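Argininosuccinate lyase (Chelativorans sp., PDB 6RXA) is an engineered EDDS lyase, a C-N lyase of the aspartase/fumarase group that probably splits argininosuccinate into fumarate and L-arginine. Local coordinates at residues 247-250 against 251-254; 401-404 against 405-408; 31-35 against 36-40; 66-69 against 70-74. The protein carries 2 engineered substitutions. One frame throughout, in Å; residues are numbered along the deposited sequence.

Interaction 1: 247-250 against 251-254; sequences VFLS and GLSR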
loop_
_atom_site.group_PDB
_atom_site.type_symbol
_atom_site.label_atom_id
_atom_site.label_comp_id
_atom_site.label_asym_id
_atom_site.label_seq_id
_atom_site.Cartn_x
_atom_site.Cartn_y
_atom_site.Cartn_z
ATOM N N VAL A 247 5.723 11.294 0.416
ATOM C CA VAL A 247 7.187 11.301 0.531
ATOM C C VAL A 247 7.671 12.472 1.384
ATOM O O VAL A 247 8.549 12.309 2.243
ATOM C CB VAL A 247 7.894 11.197 -0.838
ATOM C CG1 VAL A 247 7.873 12.514 -1.592
ATOM C CG2 VAL A 247 9.341 10.710 -0.632
ATOM N N PHE A 248 7.098 13.664 1.176
ATOM C CA PHE A 248 7.386 14.800 2.038
ATOM C C PHE A 248 7.122 14.456 3.503
ATOM O O PHE A 248 7.963 14.689 4.380
ATOM C CB PHE A 248 6.558 16.023 1.610
ATOM C CG PHE A 248 6.421 17.035 2.706
ATOM C CD1 PHE A 248 7.524 17.737 3.155
ATOM C CD2 PHE A 248 5.219 17.224 3.345
ATOM C CE1 PHE A 248 7.432 18.612 4.197
ATOM C CE2 PHE A 248 5.110 18.106 4.389
ATOM C CZ PHE A 248 6.207 18.813 4.824
ATOM N N LEU A 249 5.959 13.870 3.784
ATOM C CA LEU A 249 5.629 13.548 5.169
ATOM C C LEU A 249 6.548 12.476 5.729
ATOM O O LEU A 249 6.770 12.450 6.944
ATOM C CB LEU A 249 4.153 13.173 5.318
ATOM C CG LEU A 249 3.184 14.372 5.318
ATOM C CD1 LEU A 249 1.747 13.927 5.166
ATOM C CD2 LEU A 249 3.350 15.170 6.608
ATOM N N SER A 250 7.072 11.580 4.881
ATOM C CA SER A 250 7.994 10.579 5.408
ATOM C C SER A 250 9.256 11.245 5.945
ATOM O O SER A 250 9.810 10.795 6.957
ATOM C CB SER A 250 8.326 9.487 4.380
ATOM O OG SER A 250 9.322 9.908 3.463
ATOM N N GLY A 251 9.702 12.338 5.318
ATOM C CA GLY A 251 10.857 13.041 5.847
ATOM C C GLY A 251 10.529 13.780 7.121
ATOM O O GLY A 251 11.382 13.922 8.005
ATOM N N LEU A 252 9.288 14.259 7.227
ATOM C CA LEU A 252 8.799 14.884 8.450
ATOM C C LEU A 252 8.688 13.865 9.578
ATOM O O LEU A 252 9.094 14.151 10.712
ATOM C CB LEU A 252 7.475 15.592 8.131
ATOM C CG LEU A 252 6.828 16.339 9.291
ATOM C CD1 LEU A 252 6.015 17.534 8.824
ATOM C CD2 LEU A 252 5.953 15.412 10.100
ATOM N N SER A 253 8.202 12.656 9.285
ATOM C CA SER A 253 8.222 11.583 10.274
ATOM C C SER A 253 9.641 11.293 10.757
ATOM O O SER A 253 9.868 11.079 11.954
ATOM C CB SER A 253 7.587 10.322 9.684
ATOM O OG SER A 253 7.760 9.236 10.572
ATOM N N ARG A 254 10.605 11.272 9.843
ATOM C CA ARG A 254 11.976 10.960 10.222
ATOM C C ARG A 254 12.558 12.021 11.146
ATOM O O ARG A 254 13.252 11.693 12.119
ATOM C CB ARG A 254 12.820 10.793 8.956
ATOM C CG ARG A 254 12.462 9.519 8.208
ATOM C CD ARG A 254 13.059 9.449 6.808
ATOM N NE ARG A 254 14.467 9.124 6.854
ATOM C CZ ARG A 254 15.272 9.196 5.802
ATOM N NH1 ARG A 254 14.782 9.632 4.627
ATOM N NH2 ARG A 254 16.552 8.821 5.938
#

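Interaction 2: 401-404 against 405-408; sequences IKAN and KIGL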
loop_
_atom_site.group_PDB
_atom_site.type_symbol
_atom_site.label_atom_id
_atom_site.label_comp_id
_atom_site.label_asym_id
_atom_site.label_seq_id
_atom_site.Cartn_x
_atom_site.Cartn_y
_atom_site.Cartn_z
ATOM N N ILE A 401 37.255 3.882 30.426
ATOM C CA ILE A 401 37.941 5.103 30.021
ATOM C C ILE A 401 37.087 5.801 28.971
ATOM O O ILE A 401 36.873 5.257 27.881
ATOM C CB ILE A 401 39.338 4.782 29.462
ATOM C CG1 ILE A 401 40.171 4.031 30.507
ATOM C CG2 ILE A 401 40.032 6.059 29.006
ATOM C CD1 ILE A 401 41.468 3.446 29.968
ATOM N N LYS A 402 36.590 7.000 29.289
ATOM C CA LYS A 402 35.854 7.792 28.316
ATOM C C LYS A 402 36.788 8.233 27.193
ATOM O O LYS A 402 38.002 8.342 27.372
ATOM C CB LYS A 402 35.265 9.049 28.956
ATOM C CG LYS A 402 34.419 8.815 30.195
ATOM C CD LYS A 402 33.083 8.196 29.869
ATOM C CE LYS A 402 32.160 8.285 31.072
ATOM N NZ LYS A 402 30.818 7.707 30.797
ATOM N N ALA A 403 36.200 8.512 26.025
ATOM C CA ALA A 403 37.020 8.761 24.843
ATOM C C ALA A 403 38.010 9.894 25.075
ATOM O O ALA A 403 39.162 9.817 24.632
ATOM C CB ALA A 403 36.135 9.069 23.639
ATOM N N ASN A 404 37.584 10.954 25.761
ATOM C CA ASN A 404 38.437 12.125 25.931
ATOM C C ASN A 404 39.538 11.911 26.961
ATOM O O ASN A 404 40.387 12.796 27.130
ATOM C CB ASN A 404 37.596 13.361 26.263
ATOM C CG ASN A 404 36.740 13.191 27.507
ATOM O OD1 ASN A 404 36.495 12.081 27.982
ATOM N ND2 ASN A 404 36.245 14.313 28.021
ATOM N N LYS A 405 39.543 10.761 27.637
ATOM C CA LYS A 405 40.608 10.367 28.547
ATOM C C LYS A 405 41.542 9.324 27.940
ATOM O O LYS A 405 42.467 8.867 28.617
ATOM C CB LYS A 405 40.009 9.805 29.839
ATOM C CG LYS A 405 39.109 10.763 30.596
ATOM C CD LYS A 405 39.823 12.056 30.931
ATOM C CE LYS A 405 38.992 12.904 31.874
ATOM N NZ LYS A 405 39.586 14.253 32.059
ATOM N N ILE A 406 41.311 8.927 26.687
ATOM C CA ILE A 406 42.253 8.059 25.987
ATOM C C ILE A 406 43.546 8.820 25.738
ATOM O O ILE A 406 43.529 9.965 25.268
ATOM C CB ILE A 406 41.646 7.561 24.666
ATOM C CG1 ILE A 406 40.438 6.659 24.933
ATOM C CG2 ILE A 406 42.711 6.853 23.824
ATOM C CD1 ILE A 406 39.663 6.311 23.677
ATOM N N GLY A 407 44.674 8.180 26.036
ATOM C CA GLY A 407 45.965 8.819 25.885
ATOM C C GLY A 407 46.996 7.980 25.159
ATOM O O GLY A 407 46.673 6.954 24.554
ATOM N N LEU A 408 48.257 8.405 25.234
ATOM C CA LEU A 408 49.309 7.738 24.476
ATOM C C LEU A 408 49.489 6.292 24.923
ATOM O O LEU A 408 49.682 5.402 24.088
ATOM C CB LEU A 408 50.608 8.529 24.622
ATOM C CG LEU A 408 51.800 8.112 23.764
ATOM C CD1 LEU A 408 51.501 8.188 22.289
ATOM C CD2 LEU A 408 52.991 9.015 24.128
#

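Interaction 3: 31-35 against 36-40; sequences AALTL and TSAVF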
loop_
_atom_site.group_PDB
_atom_site.type_symbol
_atom_site.label_atom_id
_atom_site.label_comp_id
_atom_site.label_asym_id
_atom_site.label_seq_id
_atom_site.Cartn_x
_atom_site.Cartn_y
_atom_site.Cartn_z
ATOM N N ALA A 31 -13.031 19.203 11.832
ATOM C CA ALA A 31 -13.279 20.405 11.050
ATOM C C ALA A 31 -13.241 20.163 9.548
ATOM O O ALA A 31 -13.691 21.025 8.779
ATOM C CB ALA A 31 -12.243 21.474 11.400
ATOM N N ALA A 32 -12.736 19.023 9.108
ATOM C CA ALA A 32 -12.516 18.822 7.687
ATOM C C ALA A 32 -13.827 18.789 6.917
ATOM O O ALA A 32 -14.821 18.204 7.363
ATOM C CB ALA A 32 -11.761 17.517 7.465
ATOM N N LEU A 33 -13.810 19.419 5.746
ATOM C CA LEU A 33 -14.928 19.368 4.818
ATOM C C LEU A 33 -14.939 18.045 4.075
ATOM O O LEU A 33 -13.890 17.422 3.868
ATOM C CB LEU A 33 -14.757 20.455 3.759
ATOM C CG LEU A 33 -14.747 21.892 4.256
ATOM C CD1 LEU A 33 -14.550 22.836 3.100
ATOM C CD2 LEU A 33 -16.040 22.182 4.984
ATOM N N THR A 34 -16.126 17.634 3.634
ATOM C CA THR A 34 -16.167 16.601 2.613
ATOM C C THR A 34 -15.579 17.150 1.311
ATOM O O THR A 34 -15.542 18.364 1.081
ATOM C CB THR A 34 -17.602 16.158 2.301
ATOM O OG1 THR A 34 -18.330 17.278 1.780
ATOM C CG2 THR A 34 -18.313 15.608 3.529
ATOM N N LEU A 35 -15.173 16.243 0.422
ATOM C CA LEU A 35 -14.725 16.692 -0.893
ATOM C C LEU A 35 -15.826 17.474 -1.612
ATOM O O LEU A 35 -15.561 18.524 -2.215
ATOM C CB LEU A 35 -14.223 15.509 -1.727
ATOM C CG LEU A 35 -13.586 15.928 -3.059
ATOM C CD1 LEU A 35 -12.341 16.742 -2.893
ATOM C CD2 LEU A 35 -13.282 14.668 -3.897
ATOM N N THR A 36 -17.074 16.990 -1.554
ATOM C CA THR A 36 -18.169 17.703 -2.212
ATOM C C THR A 36 -18.280 19.142 -1.723
ATOM O O THR A 36 -18.409 20.072 -2.534
ATOM C CB THR A 36 -19.481 16.949 -1.982
ATOM O OG1 THR A 36 -19.389 15.658 -2.606
ATOM C CG2 THR A 36 -20.655 17.730 -2.544
ATOM N N SER A 37 -18.195 19.357 -0.413
ATOM C CA SER A 37 -18.330 20.713 0.106
ATOM C C SER A 37 -17.111 21.565 -0.218
ATOM O O SER A 37 -17.247 22.776 -0.460
ATOM C CB SER A 37 -18.577 20.664 1.608
ATOM O OG SER A 37 -19.892 20.197 1.872
ATOM N N ALA A 38 -15.928 20.958 -0.243
ATOM C CA ALA A 38 -14.720 21.706 -0.557
ATOM C C ALA A 38 -14.683 22.136 -2.018
ATOM O O ALA A 38 -14.200 23.235 -2.328
ATOM C CB ALA A 38 -13.485 20.868 -0.218
ATOM N N VAL A 39 -15.181 21.300 -2.930
ATOM C CA VAL A 39 -15.104 21.597 -4.360
ATOM C C VAL A 39 -16.246 22.485 -4.819
ATOM O O VAL A 39 -16.082 23.225 -5.808
ATOM C CB VAL A 39 -15.080 20.277 -5.151
ATOM C CG1 VAL A 39 -15.150 20.507 -6.636
ATOM C CG2 VAL A 39 -13.812 19.522 -4.828
ATOM N N PHE A 40 -17.363 22.482 -4.107
ATOM C CA PHE A 40 -18.543 23.214 -4.548
ATOM C C PHE A 40 -18.282 24.671 -4.910
ATOM O O PHE A 40 -18.771 25.118 -5.963
ATOM C CB PHE A 40 -19.634 23.138 -3.477
ATOM C CG PHE A 40 -20.760 24.093 -3.732
ATOM C CD1 PHE A 40 -21.612 23.875 -4.793
ATOM C CD2 PHE A 40 -20.939 25.218 -2.954
ATOM C CE1 PHE A 40 -22.642 24.751 -5.066
ATOM C CE2 PHE A 40 -21.967 26.100 -3.220
ATOM C CZ PHE A 40 -22.816 25.865 -4.279
#

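Interaction 4: 66-69 against 70-74; sequences ATIL and SGLAQ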
loop_
_atom_site.group_PDB
_atom_site.type_symbol
_atom_site.label_atom_id
_atom_site.label_comp_id
_atom_site.label_asym_id
_atom_site.label_seq_id
_atom_site.Cartn_x
_atom_site.Cartn_y
_atom_site.Cartn_z
ATOM N N ALA A 66 -27.064 37.186 -18.256
ATOM C CA ALA A 66 -27.335 37.932 -17.035
ATOM C C ALA A 66 -28.335 37.200 -16.153
ATOM O O ALA A 66 -28.180 37.165 -14.928
ATOM C CB ALA A 66 -27.869 39.324 -17.378
ATOM N N THR A 67 -29.387 36.639 -16.758
ATOM C CA THR A 67 -30.386 35.911 -15.985
ATOM C C THR A 67 -29.756 34.726 -15.266
ATOM O O THR A 67 -29.984 34.516 -14.067
ATOM C CB THR A 67 -31.513 35.446 -16.902
ATOM O OG1 THR A 67 -32.107 36.582 -17.547
ATOM C CG2 THR A 67 -32.555 34.708 -16.088
ATOM N N ILE A 68 -28.940 33.950 -15.985
ATOM C CA ILE A 68 -28.251 32.809 -15.395
ATOM C C ILE A 68 -27.313 33.260 -14.279
ATOM O O ILE A 68 -27.346 32.725 -13.167
ATOM C CB ILE A 68 -27.498 32.027 -16.487
ATOM C CG1 ILE A 68 -28.494 31.370 -17.449
ATOM C CG2 ILE A 68 -26.598 30.970 -15.859
ATOM C CD1 ILE A 68 -27.879 30.851 -18.736
ATOM N N LEU A 69 -26.458 34.251 -14.563
ATOM C CA LEU A 69 -25.439 34.652 -13.597
ATOM C C LEU A 69 -26.058 35.187 -12.311
ATOM O O LEU A 69 -25.568 34.890 -11.213
ATOM C CB LEU A 69 -24.478 35.671 -14.215
ATOM C CG LEU A 69 -23.619 35.161 -15.371
ATOM C CD1 LEU A 69 -22.957 36.302 -16.113
ATOM C CD2 LEU A 69 -22.552 34.201 -14.842
ATOM N N SER A 70 -27.129 35.982 -12.414
ATOM C CA SER A 70 -27.811 36.426 -11.202
ATOM C C SER A 70 -28.414 35.242 -10.450
ATOM O O SER A 70 -28.391 35.204 -9.216
ATOM C CB SER A 70 -28.889 37.452 -11.545
ATOM O OG SER A 70 -28.305 38.685 -11.910
ATOM N N GLY A 71 -28.948 34.258 -11.179
ATOM C CA GLY A 71 -29.473 33.071 -10.524
ATOM C C GLY A 71 -28.411 32.266 -9.802
ATOM O O GLY A 71 -28.666 31.702 -8.732
ATOM N N LEU A 72 -27.205 32.176 -10.379
ATOM C CA LEU A 72 -26.125 31.454 -9.714
ATOM C C LEU A 72 -25.851 32.035 -8.330
ATOM O O LEU A 72 -25.640 31.291 -7.365
ATOM C CB LEU A 72 -24.845 31.479 -10.552
ATOM C CG LEU A 72 -24.888 30.802 -11.914
ATOM C CD1 LEU A 72 -23.557 31.065 -12.627
ATOM C CD2 LEU A 72 -25.151 29.323 -11.795
ATOM N N ALA A 73 -25.861 33.365 -8.212
ATOM C CA ALA A 73 -25.646 33.983 -6.909
ATOM C C ALA A 73 -26.737 33.576 -5.928
ATOM O O ALA A 73 -26.458 33.306 -4.754
ATOM C CB ALA A 73 -25.596 35.500 -7.072
ATOM N N GLN A 74 -27.985 33.508 -6.392
ATOM C CA GLN A 74 -29.077 33.110 -5.508
ATOM C C GLN A 74 -28.938 31.653 -5.075
ATOM O O GLN A 74 -29.118 31.333 -3.896
ATOM C CB GLN A 74 -30.422 33.337 -6.197
ATOM C CG GLN A 74 -30.715 34.786 -6.566
ATOM C CD GLN A 74 -32.013 34.916 -7.351
ATOM O OE1 GLN A 74 -33.091 34.657 -6.822
ATOM N NE2 GLN A 74 -31.909 35.298 -8.620
#

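Interaction 1: 247-250 against 251-254
Gly251 and Leu252 lie one turn after Val247 and Phe248, and the backbone of helix 236-262 runs through both segments as a regular alpha-helix. Four i to i+4 bonds link them. The shortest is Ser253 N to Leu249 O, 2.8 Å. The longest is Gly251 N to Val247 O, 3.3 Å. Val247 O is gripped twice. Besides Gly251 N it accepts from Ser250 OG at 2.8 Å, a bond made within 247-250. This hydroxyl can reach back because OG stands between the backbone N and the carbonyl carbon (chi1 81°). It meets Val247 O at a C=O...donor angle of 128°, whereas Gly251 N comes in at 154°. With an alanine here, Val247 O would keep the amide of Gly251 but would probably be left without its second donor in a buried place.

On another face Leu249 and Leu252 point the same way, side by side. Leu252 CD1 lies 4.2 Å from Leu249 CD2. The same methyl is 4.2 Å from Phe248 CZ and meets that ring obliquely. The aliphatic part of Arg254 runs alongside Ser250 O, with Arg254 CG 3.2 Å from it.

Its guanidinium belongs to the subunit interface. It bonds to Ala233 O and Glu317 O of the second subunit and makes a cation-pi contact with Tyr318 there. Within the chain, Phe248 and Leu252 face helices 329-348 and 112-147, while Leu249 and Ser253 rest on helix 290-301, where Ser253 OG bonds to Arg296 NE.

Interaction 2: 401-404 against 405-408
Lys402 and Lys405 close a 3-10 turn in the loop between helix 382-399 and helix 408-419. Lys405 N gives a bond of 2.9 Å to Lys402 O, and Ile406 N gives one of 3.1 Å to Ala403 O. Both are i to i+3 bonds. Both amides sit above the plane of the carbonyl they bind, by 49° and 63°, and not on a lone pair. After the turn the chain straightens, and Gly407 takes the N-cap position of the next helix.

The CG2 branch of Ile401 touches the end of the turn at Lys405 and Ile406. It lies anti to its own backbone N and reaches Lys405 CB at 3.8 Å and Ile406 CG1 at 4.1 Å. Ile406 CD1 lies against Ala403, 3.8 Å from Ala403 CA. Asn404 and Lys405 run side by side, with Asn404 OD1 3.9 Å from Lys405 CG.

Ile406 is buried against Met367, Val392 and Leu434, Ile401 O accepts from Tyr364 OH, and the Ala403 backbone bonds to Glu362. Between 401-404 and 405-408, two backbone bonds and aliphatic contacts do the holding. The ends of Lys402 and Lys405 lead away from the turn, which suits the exposed position of both lysines.

Interaction 3: 31-35 against 36-40
Thr34 OG1 receives two donors from Ser37. Ser37 N comes within 3.0 Å of it with an N-H...O angle of 160°, a nearly straight bond. Ser37 OG adds a weak bond to Thr34 OG1 at 3.3 Å. The stronger partner of that serine hydroxyl is Arg86 NH1, in a loop nearby. The threonine hydroxyl is placed between the backbone N and the carbonyl carbon (chi1 62°), and this turns it toward the first turn of the helix. Ser37 CB also lies close beside Thr34 OG1.

Thr34 is the N-cap of helix 35-56, and the bond from Ser37 N is its capping bond. It gives a first-turn amide a side-chain acceptor, as N-caps do. Leu33, just before the cap, folds back on Ala38, and Leu33 CD1 lies 4.0 Å from Ala38 CB. This i to i+5 pairing of the residue before the cap with the fourth helical residue is a hydrophobic staple. The regular helical bonds begin here too. Ala38 N binds Thr34 O at 2.9 Å, nearly along the C=O axis, and Val39 N binds Leu35 O at the same length.

Leu35 and Val39 cross obliquely one turn apart, with Leu35 CD1 3.7 Å from Val39 CG2. The leucine reaches this methyl with CG anti to the backbone N (chi1 -173°). Leu35, Ala38 and Val39 all touch Phe123 of helix 112-147. Thr34 packs on Asp29 of the third subunit.

Interaction 4: 66-69 against 70-74
Ser70, Gly71 and Leu72 each bind with their amide the carbonyl four residues earlier, in the regular alpha-helical pattern of helix 62-79. The shortest of these bonds is Leu72 N to Ile68 O, 2.8 Å. Ser70 N to Ala66 O is 3.0 Å and nearly straight, with an N-H...O angle of 169°. The fourth bond, Ala73 N to Leu69 O, is long and weak at 3.4 Å.

Ala66 O has a second, weak donor in Ser70 OG at 3.4 Å. The serine hydroxyl lies anti to its own carbonyl carbon (chi1 -72°), and this swings it back beside the preceding turn. Around the helix from it, Leu72 bridges two residues of the turn before. Its CD1 meets Leu69 CD2 at 4.0 Å, the two side chains lying at a slant to each other. Its CG sits 4.3 Å from Ile68 CG2.

Leu72 also packs on Tyr91 and Leu95 of helix 88-99 and on His47 of helix 35-56. Leu69 packs on Ile493 of helix 451-500, so the helix is wedged among three others. An alanine in place of Leu72 would probably open a gap beside Leu69 CD2 and Ile68 CG2 and leave both methyls without this partner. The leucine hugs the backbone as well: its CG lies 3.4 Å from Ile68 O.

Interactions 1 and 4 are buried turns in the middle of helices. Interaction 3 is a helix start at the surface, and interaction 2 is a partly buried loop turn. Interaction 1 lies nearest the centre of the chain and alone joins its helix to a second subunit through an arginine. Interactions 3 and 4 sit on consecutive helices, 35-56 and 62-79, with nearest atoms about 7 Å apart. Interaction 2 is remote, its centre about 83 Å from that of interaction 4. Hydroxyls bind backbone carbonyls in 1 and, weakly, in 4. In 3 a hydroxyl accepts from an amide instead. Interaction 2 has only backbone bonds across its segments.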